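Local coordinates for proline dehydrogenase (Deinococcus radiodurans, PDB 4H6Q), which catalyses the FAD-dependent oxidation of L-proline to delta-1-pyrroline-5-carboxylate, the first step of proline breakdown to glutamate, at residues L167-Y172 and A207-N212; L216-L221 and D238-F243. One frame throughout, in Å; residues are numbered along the deposited sequence.

Interaction 1 of 2, residues L167-Y172 and A207-N212. With FAD (flavin-adenine dinucleotide), chain C.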
loop_
_atom_site.group_PDB
_atom_site.type_symbol
_atom_site.label_atom_id
_atom_site.label_comp_id
_atom_site.label_asym_id
_atom_site.label_seq_id
_atom_site.Cartn_x
_atom_site.Cartn_y
_atom_site.Cartn_z
ATOM N N LEU A 167 8.449 -3.128 1.052
ATOM C CA LEU A 167 9.451 -4.074 0.545
ATOM C C LEU A 167 8.800 -5.410 0.323
ATOM O O LEU A 167 7.940 -5.874 1.133
ATOM C CB LEU A 167 10.657 -4.234 1.470
ATOM C CG LEU A 167 11.505 -2.966 1.606
ATOM C CD1 LEU A 167 12.513 -3.125 2.689
ATOM C CD2 LEU A 167 12.205 -2.594 0.300
ATOM N N GLN A 168 9.232 -6.044 -0.771
ATOM C CA GLN A 168 8.604 -7.312 -1.214
ATOM C C GLN A 168 9.490 -8.502 -0.847
ATOM O O GLN A 168 10.687 -8.570 -1.272
ATOM C CB GLN A 168 8.364 -7.313 -2.739
ATOM C CG GLN A 168 7.464 -6.182 -3.221
ATOM C CD GLN A 168 7.868 -5.640 -4.555
ATOM O OE1 GLN A 168 9.062 -5.442 -4.800
ATOM N NE2 GLN A 168 6.903 -5.298 -5.386
ATOM N N SER A 169 8.957 -9.465 -0.097
ATOM C CA SER A 169 9.791 -10.578 0.399
ATOM C C SER A 169 10.219 -11.542 -0.691
ATOM O O SER A 169 11.125 -12.362 -0.473
ATOM C CB SER A 169 9.094 -11.367 1.512
ATOM O OG SER A 169 8.068 -12.245 0.995
ATOM N N TYR A 170 9.588 -11.511 -1.865
ATOM C CA TYR A 170 10.037 -12.421 -2.916
ATOM C C TYR A 170 11.337 -12.002 -3.566
ATOM O O TYR A 170 11.962 -12.823 -4.263
ATOM C CB TYR A 170 8.932 -12.757 -3.945
ATOM C CG TYR A 170 8.404 -11.668 -4.890
ATOM C CD1 TYR A 170 7.352 -11.982 -5.765
ATOM C CD2 TYR A 170 8.858 -10.339 -4.882
ATOM C CE1 TYR A 170 6.802 -11.031 -6.656
ATOM C CE2 TYR A 170 8.302 -9.373 -5.744
ATOM C CZ TYR A 170 7.265 -9.724 -6.616
ATOM O OH TYR A 170 6.723 -8.771 -7.452
ATOM N N LEU A 171 11.803 -10.772 -3.343
ATOM C CA LEU A 171 13.055 -10.316 -4.000
ATOM C C LEU A 171 14.293 -10.640 -3.166
ATOM O O LEU A 171 14.327 -10.366 -1.960
ATOM C CB LEU A 171 13.039 -8.807 -4.261
ATOM C CG LEU A 171 11.962 -8.237 -5.187
ATOM C CD1 LEU A 171 12.266 -6.759 -5.507
ATOM C CD2 LEU A 171 11.822 -9.020 -6.474
ATOM N N TYR A 172 15.334 -11.164 -3.812
ATOM C CA TYR A 172 16.590 -11.404 -3.129
ATOM C C TYR A 172 17.182 -10.157 -2.507
ATOM O O TYR A 172 17.870 -10.267 -1.489
ATOM C CB TYR A 172 17.631 -11.962 -4.113
ATOM C CG TYR A 172 17.196 -13.195 -4.863
ATOM C CD1 TYR A 172 16.908 -14.388 -4.201
ATOM C CD2 TYR A 172 17.162 -13.197 -6.250
ATOM C CE1 TYR A 172 16.552 -15.540 -4.925
ATOM C CE2 TYR A 172 16.802 -14.328 -6.961
ATOM C CZ TYR A 172 16.510 -15.502 -6.295
ATOM O OH TYR A 172 16.153 -16.638 -7.019
ATOM N N ALA A 207 8.171 -21.389 -0.254
ATOM C CA ALA A 207 8.690 -21.539 1.105
ATOM C C ALA A 207 9.776 -20.493 1.388
ATOM O O ALA A 207 9.852 -19.979 2.524
ATOM C CB ALA A 207 9.222 -22.960 1.340
ATOM N N ASP A 208 10.590 -20.165 0.384
ATOM C CA ASP A 208 11.590 -19.107 0.563
ATOM C C ASP A 208 10.966 -17.706 0.645
ATOM O O ASP A 208 11.404 -16.874 1.436
ATOM C CB ASP A 208 12.702 -19.132 -0.506
ATOM C CG ASP A 208 13.580 -20.376 -0.436
ATOM O OD1 ASP A 208 13.847 -20.868 0.693
ATOM O OD2 ASP A 208 13.999 -20.885 -1.509
ATOM N N VAL A 209 9.976 -17.441 -0.198
ATOM C CA VAL A 209 9.216 -16.184 -0.109
ATOM C C VAL A 209 8.651 -16.012 1.286
ATOM O O VAL A 209 8.733 -14.911 1.874
ATOM C CB VAL A 209 8.065 -16.156 -1.136
ATOM C CG1 VAL A 209 7.249 -14.847 -0.996
ATOM C CG2 VAL A 209 8.639 -16.257 -2.538
ATOM N N ASP A 210 8.064 -17.079 1.828
ATOM C CA ASP A 210 7.420 -17.007 3.150
ATOM C C ASP A 210 8.436 -16.854 4.304
ATOM O O ASP A 210 8.159 -16.135 5.280
ATOM C CB ASP A 210 6.538 -18.238 3.397
ATOM C CG ASP A 210 5.312 -18.267 2.493
ATOM O OD1 ASP A 210 5.015 -17.232 1.831
ATOM O OD2 ASP A 210 4.654 -19.353 2.441
ATOM N N GLN A 211 9.574 -17.544 4.225
ATOM C CA GLN A 211 10.612 -17.378 5.222
ATOM C C GLN A 211 11.212 -15.981 5.181
ATOM O O GLN A 211 11.455 -15.358 6.230
ATOM C CB GLN A 211 11.710 -18.422 5.073
ATOM C CG GLN A 211 12.508 -18.540 6.361
ATOM C CD GLN A 211 11.597 -18.779 7.622
ATOM O OE1 GLN A 211 10.568 -19.505 7.582
ATOM N NE2 GLN A 211 11.980 -18.169 8.723
ATOM N N ASN A 212 11.444 -15.487 3.966
ATOM C CA ASN A 212 12.057 -14.168 3.805
ATOM C C ASN A 212 11.097 -13.096 4.317
ATOM O O ASN A 212 11.541 -12.063 4.833
ATOM C CB ASN A 212 12.452 -13.908 2.344
ATOM C CG ASN A 212 13.513 -12.853 2.227
ATOM O OD1 ASN A 212 14.527 -12.915 2.936
ATOM N ND2 ASN A 212 13.333 -11.894 1.321
HETATM P PA FAD C . -0.805 -15.689 -0.244
HETATM O O1A FAD C . 0.236 -16.722 0.200
HETATM O O2A FAD C . -0.860 -15.334 -1.673
HETATM O O5B FAD C . -2.219 -16.013 0.143
HETATM C C5B FAD C . -2.528 -16.347 1.487
HETATM C C4B FAD C . -3.996 -16.649 1.701
HETATM O O4B FAD C . -4.684 -15.419 1.706
HETATM C C3B FAD C . -4.633 -17.421 0.603
HETATM O O3B FAD C . -4.438 -18.824 0.673
HETATM C C2B FAD C . -6.046 -17.001 0.750
HETATM O O2B FAD C . -6.660 -17.586 1.878
HETATM C C1B FAD C . -5.885 -15.536 1.000
HETATM N N9A FAD C . -5.811 -14.731 -0.219
HETATM C C8A FAD C . -4.747 -13.926 -0.622
HETATM N N7A FAD C . -5.001 -13.316 -1.780
HETATM C C5A FAD C . -6.288 -13.691 -2.153
HETATM C C6A FAD C . -7.094 -13.401 -3.239
HETATM N N6A FAD C . -6.666 -12.514 -4.271
HETATM N N1A FAD C . -8.310 -13.967 -3.295
HETATM C C2A FAD C . -8.760 -14.799 -2.334
HETATM N N3A FAD C . -8.020 -15.124 -1.262
HETATM C C4A FAD C . -6.815 -14.573 -1.165
HETATM N N1 FAD C . 2.673 -6.259 -3.240
HETATM C C2 FAD C . 3.478 -5.443 -3.972
HETATM O O2 FAD C . 4.287 -6.021 -4.828
HETATM N N3 FAD C . 3.484 -4.082 -3.830
HETATM C C4 FAD C . 2.645 -3.450 -2.920
HETATM O O4 FAD C . 2.651 -2.106 -2.807
HETATM C C4X FAD C . 1.752 -4.282 -2.111
HETATM N N5 FAD C . 0.903 -3.716 -1.194
HETATM C C5X FAD C . 0.122 -4.565 -0.443
HETATM C C6 FAD C . -0.750 -4.018 0.512
HETATM C C7 FAD C . -1.543 -4.873 1.319
HETATM C C7M FAD C . -2.492 -4.281 2.359
HETATM C C8 FAD C . -1.437 -6.275 1.143
HETATM C C8M FAD C . -2.255 -7.218 1.983
HETATM C C9 FAD C . -0.588 -6.808 0.161
HETATM C C9A FAD C . 0.196 -5.970 -0.607
HETATM N N10 FAD C . 1.065 -6.540 -1.559
HETATM C C10 FAD C . 1.837 -5.699 -2.321
HETATM C "C1'" FAD C . 1.200 -7.978 -1.728
HETATM C "C2'" FAD C . 0.447 -8.609 -2.858
HETATM O "O2'" FAD C . -0.735 -7.836 -3.025
HETATM C "C3'" FAD C . 0.472 -10.063 -2.325
HETATM O "O3'" FAD C . 1.470 -10.880 -2.859
HETATM C "C4'" FAD C . -0.809 -10.796 -2.269
HETATM O "O4'" FAD C . -1.627 -10.028 -1.460
HETATM C "C5'" FAD C . -0.555 -12.170 -1.665
HETATM O "O5'" FAD C . -1.431 -12.357 -0.597
HETATM P P FAD C . -0.953 -12.899 0.821
HETATM O O1P FAD C . 0.293 -12.252 1.498
HETATM O O2P FAD C . -2.295 -13.020 1.593
HETATM O O3P FAD C . -0.583 -14.459 0.625
HETATM O O HOH W 1 15.729 -10.464 0.642
#

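Interaction 2 of 2, residues L216-L221 and D238-F243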
loop_
_atom_site.group_PDB
_atom_site.type_symbol
_atom_site.label_atom_id
_atom_site.label_comp_id
_atom_site.label_asym_id
_atom_site.label_seq_id
_atom_site.Cartn_x
_atom_site.Cartn_y
_atom_site.Cartn_z
ATOM N N LEU A 216 12.045 -10.200 7.095
ATOM C CA LEU A 216 11.847 -8.763 6.908
ATOM C C LEU A 216 11.077 -8.154 8.098
ATOM O O LEU A 216 11.454 -7.095 8.621
ATOM C CB LEU A 216 11.067 -8.483 5.609
ATOM C CG LEU A 216 11.930 -8.479 4.349
ATOM C CD1 LEU A 216 10.997 -8.518 3.155
ATOM C CD2 LEU A 216 12.828 -7.218 4.301
ATOM N N VAL A 217 9.948 -8.760 8.453
ATOM C CA VAL A 217 9.113 -8.263 9.553
ATOM C C VAL A 217 9.912 -8.280 10.848
ATOM O O VAL A 217 9.925 -7.275 11.578
ATOM C CB VAL A 217 7.830 -9.107 9.689
ATOM C CG1 VAL A 217 7.094 -8.809 11.015
ATOM C CG2 VAL A 217 6.899 -8.865 8.505
ATOM N N PHE A 218 10.558 -9.404 11.156
ATOM C CA PHE A 218 11.227 -9.568 12.438
ATOM C C PHE A 218 12.405 -8.593 12.542
ATOM O O PHE A 218 12.644 -7.989 13.609
ATOM C CB PHE A 218 11.731 -11.007 12.613
ATOM C CG PHE A 218 10.631 -12.037 12.718
ATOM C CD1 PHE A 218 9.291 -11.665 12.861
ATOM C CD2 PHE A 218 10.945 -13.394 12.635
ATOM C CE1 PHE A 218 8.279 -12.662 12.948
ATOM C CE2 PHE A 218 9.936 -14.395 12.714
ATOM C CZ PHE A 218 8.614 -14.024 12.871
ATOM N N GLN A 219 13.160 -8.403 11.463
ATOM C CA GLN A 219 14.297 -7.476 11.500
ATOM C C GLN A 219 13.821 -6.028 11.646
ATOM O O GLN A 219 14.460 -5.220 12.323
ATOM C CB GLN A 219 15.177 -7.621 10.238
ATOM C CG GLN A 219 16.025 -8.897 10.200
ATOM C CD GLN A 219 16.994 -8.960 11.353
ATOM O OE1 GLN A 219 17.844 -8.069 11.522
ATOM N NE2 GLN A 219 16.864 -9.996 12.176
ATOM N N HIS A 220 12.709 -5.693 10.992
ATOM C CA HIS A 220 12.194 -4.339 11.089
ATOM C C HIS A 220 11.706 -4.049 12.525
ATOM O O HIS A 220 11.986 -2.969 13.083
ATOM C CB HIS A 220 11.068 -4.053 10.076
ATOM C CG HIS A 220 11.097 -2.642 9.571
ATOM N ND1 HIS A 220 12.246 -2.089 9.014
ATOM C CD2 HIS A 220 10.131 -1.687 9.492
ATOM C CE1 HIS A 220 11.962 -0.852 8.607
ATOM N NE2 HIS A 220 10.689 -0.596 8.874
ATOM N N LEU A 221 11.013 -5.025 13.118
ATOM C CA LEU A 221 10.546 -4.874 14.494
ATOM C C LEU A 221 11.709 -4.793 15.479
ATOM O O LEU A 221 11.693 -3.995 16.438
ATOM C CB LEU A 221 9.637 -6.030 14.875
ATOM C CG LEU A 221 8.272 -6.037 14.170
ATOM C CD1 LEU A 221 7.572 -7.357 14.480
ATOM C CD2 LEU A 221 7.400 -4.835 14.628
ATOM N N ASP A 238 -0.088 -15.658 12.641
ATOM C CA ASP A 238 0.056 -16.280 13.954
ATOM C C ASP A 238 1.515 -16.231 14.434
ATOM O O ASP A 238 1.776 -16.028 15.627
ATOM C CB ASP A 238 -0.422 -17.737 13.945
ATOM C CG ASP A 238 -1.920 -17.874 13.763
ATOM O OD1 ASP A 238 -2.633 -16.876 13.952
ATOM O OD2 ASP A 238 -2.380 -18.993 13.413
ATOM N N ASP A 239 2.471 -16.403 13.524
ATOM C CA ASP A 239 3.884 -16.373 13.913
ATOM C C ASP A 239 4.301 -14.942 14.294
ATOM O O ASP A 239 5.117 -14.761 15.199
ATOM C CB ASP A 239 4.784 -16.900 12.788
ATOM C CG ASP A 239 6.154 -17.262 13.270
ATOM O OD1 ASP A 239 6.307 -17.680 14.439
ATOM O OD2 ASP A 239 7.083 -17.188 12.445
ATOM N N VAL A 240 3.743 -13.927 13.620
ATOM C CA VAL A 240 4.015 -12.535 14.017
ATOM C C VAL A 240 3.460 -12.252 15.422
ATOM O O VAL A 240 4.137 -11.630 16.240
ATOM C CB VAL A 240 3.517 -11.516 12.972
ATOM C CG1 VAL A 240 3.614 -10.062 13.519
ATOM C CG2 VAL A 240 4.328 -11.679 11.669
ATOM N N LYS A 241 2.243 -12.726 15.717
ATOM C CA LYS A 241 1.677 -12.558 17.055
ATOM C C LYS A 241 2.615 -13.172 18.084
ATOM O O LYS A 241 2.875 -12.587 19.164
ATOM C CB LYS A 241 0.299 -13.219 17.206
ATOM C CG LYS A 241 -0.794 -12.666 16.328
ATOM C CD LYS A 241 -2.120 -13.247 16.757
ATOM C CE LYS A 241 -3.163 -12.931 15.755
ATOM N NZ LYS A 241 -4.524 -13.474 16.054
ATOM N N ARG A 242 3.130 -14.356 17.781
ATOM C CA ARG A 242 4.038 -15.045 18.673
ATOM C C ARG A 242 5.334 -14.244 18.871
ATOM O O ARG A 242 5.791 -14.059 20.008
ATOM C CB ARG A 242 4.354 -16.376 17.999
ATOM C CG ARG A 242 5.311 -17.288 18.746
ATOM C CD ARG A 242 6.801 -16.946 18.590
ATOM N NE ARG A 242 7.230 -16.887 17.182
ATOM C CZ ARG A 242 8.434 -16.483 16.790
ATOM N NH1 ARG A 242 9.308 -16.084 17.704
ATOM N NH2 ARG A 242 8.747 -16.419 15.500
ATOM N N PHE A 243 5.915 -13.749 17.783
ATOM C CA PHE A 243 7.167 -12.988 17.838
ATOM C C PHE A 243 6.997 -11.733 18.683
ATOM O O PHE A 243 7.838 -11.438 19.559
ATOM C CB PHE A 243 7.584 -12.624 16.429
ATOM C CG PHE A 243 8.884 -11.853 16.357
ATOM C CD1 PHE A 243 10.095 -12.516 16.172
ATOM C CD2 PHE A 243 8.879 -10.452 16.482
ATOM C CE1 PHE A 243 11.301 -11.825 16.098
ATOM C CE2 PHE A 243 10.090 -9.737 16.388
ATOM C CZ PHE A 243 11.311 -10.439 16.197
#

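Interaction 1 of 2, residues L167-Y172 and A207-N212
Ser169 forms two hydrogen bonds, one with Val209 and one with Asn212, joining a beta-alpha loop of the TIM barrel to helix 206-222. The loop leaves strand 163-168 in a type I beta turn from Gln168 to Leu171. Ser169 points toward the helix. Its hydroxyl lies between the backbone N and the carbonyl carbon (chi1 76°). From there OG donates to the carbonyl O of Val209 at 2.9 Å, coming from above the carbonyl plane. Asn212 ND2 donates to Ser169 O at 2.9 Å. This bond is fairly straight, and the acceptor lies in the plane of the amide. The same ND2 also donates to a water, which in turn donates to Leu171 O. The amide nitrogen thus serves the turn twice. Val209 sets both methyls against the loop: CG1 beside Ser169 OG, CG2 at 3.8 Å from Tyr170 CB. Tyr170 meets Val209 through this CB end, while its phenol hydroxyl is hydrogen-bonded to the backbone N of Tyr195. Gln168 does not touch the helix. Its side chain runs to the flavin, where NE2 donates to FAD O2 at 2.8 Å with an N-H...O angle of 172°.

Interaction 2 of 2, residues L216-L221 and D238-F243
Asp239 meets the edge of the Phe218 ring, with OD2 near the ring plane and 3.5 Å from CZ. The carboxylate is turned steeply against the ring. OD2 also forms a salt bridge with Arg214, one turn before Phe218 on the same helix. That bond ties the two helices by charge beside the aromatic contact. One residue on, Val240 turns CG2 to Val217 CG1 at 4.0 Å, and the two side chains cross at about a right angle. Both valines also touch Val229 of strand 227-230. This is the layout of a TIM barrel: helices 206-222 and 234-246 are consecutive helices of the outer layer, with strand 227-230 between them in the chain. The short segments run in roughly the same direction, with axes 11.1 Å apart and a crossing angle of -24°. Arg242 bends back along its own helix to Asp239. NE and NH2 both donate to OD1, from the same face of the carboxylate. This grip steadies the guanidinium, whose NH2 lies 3.6 Å from Phe218 CZ. Phe243 has CG anti to the backbone N (chi1 -179°), which lays its ring over the Phe218 face. The two rings form an offset stack, centroids 4.0 Å apart and planes at 3° to each other. Phe218 is a knob in the hole formed by Asp239, Val240, Arg242 and Phe243. With an alanine here the ring is lost, and the Phe243 face would probably be left without its stacking partner and a gap would open among Asp239, Val240 and Arg242. Phe243 also touches Leu221, whose CD1 is 3.9 Å from CD2 of the ring. His247, one turn further along helix 234-246, stacks with the Phe243 ring as well.

Overall arrangement
Helix 206-222 takes part in both contacts. Its earlier turns hold the loop after strand 163-168 in interaction 1, and its later turns pack on helix 234-246 in interaction 2. The two centres are about 14 Å apart. They touch directly where Leu216 CD1 lies 3.6 Å from Ser169 CA. Interaction 1 is the nearer to the active site: it includes Gln168 of the FAD site, and the Tyr170 side chain is about 9 Å from the bound tetrahydrofuran-2-carboxylic acid. Interaction 2 is more remote. The Val217 side chain is about 10 Å from FAD but only about 4 Å from that of Met190, an FAD-binding residue.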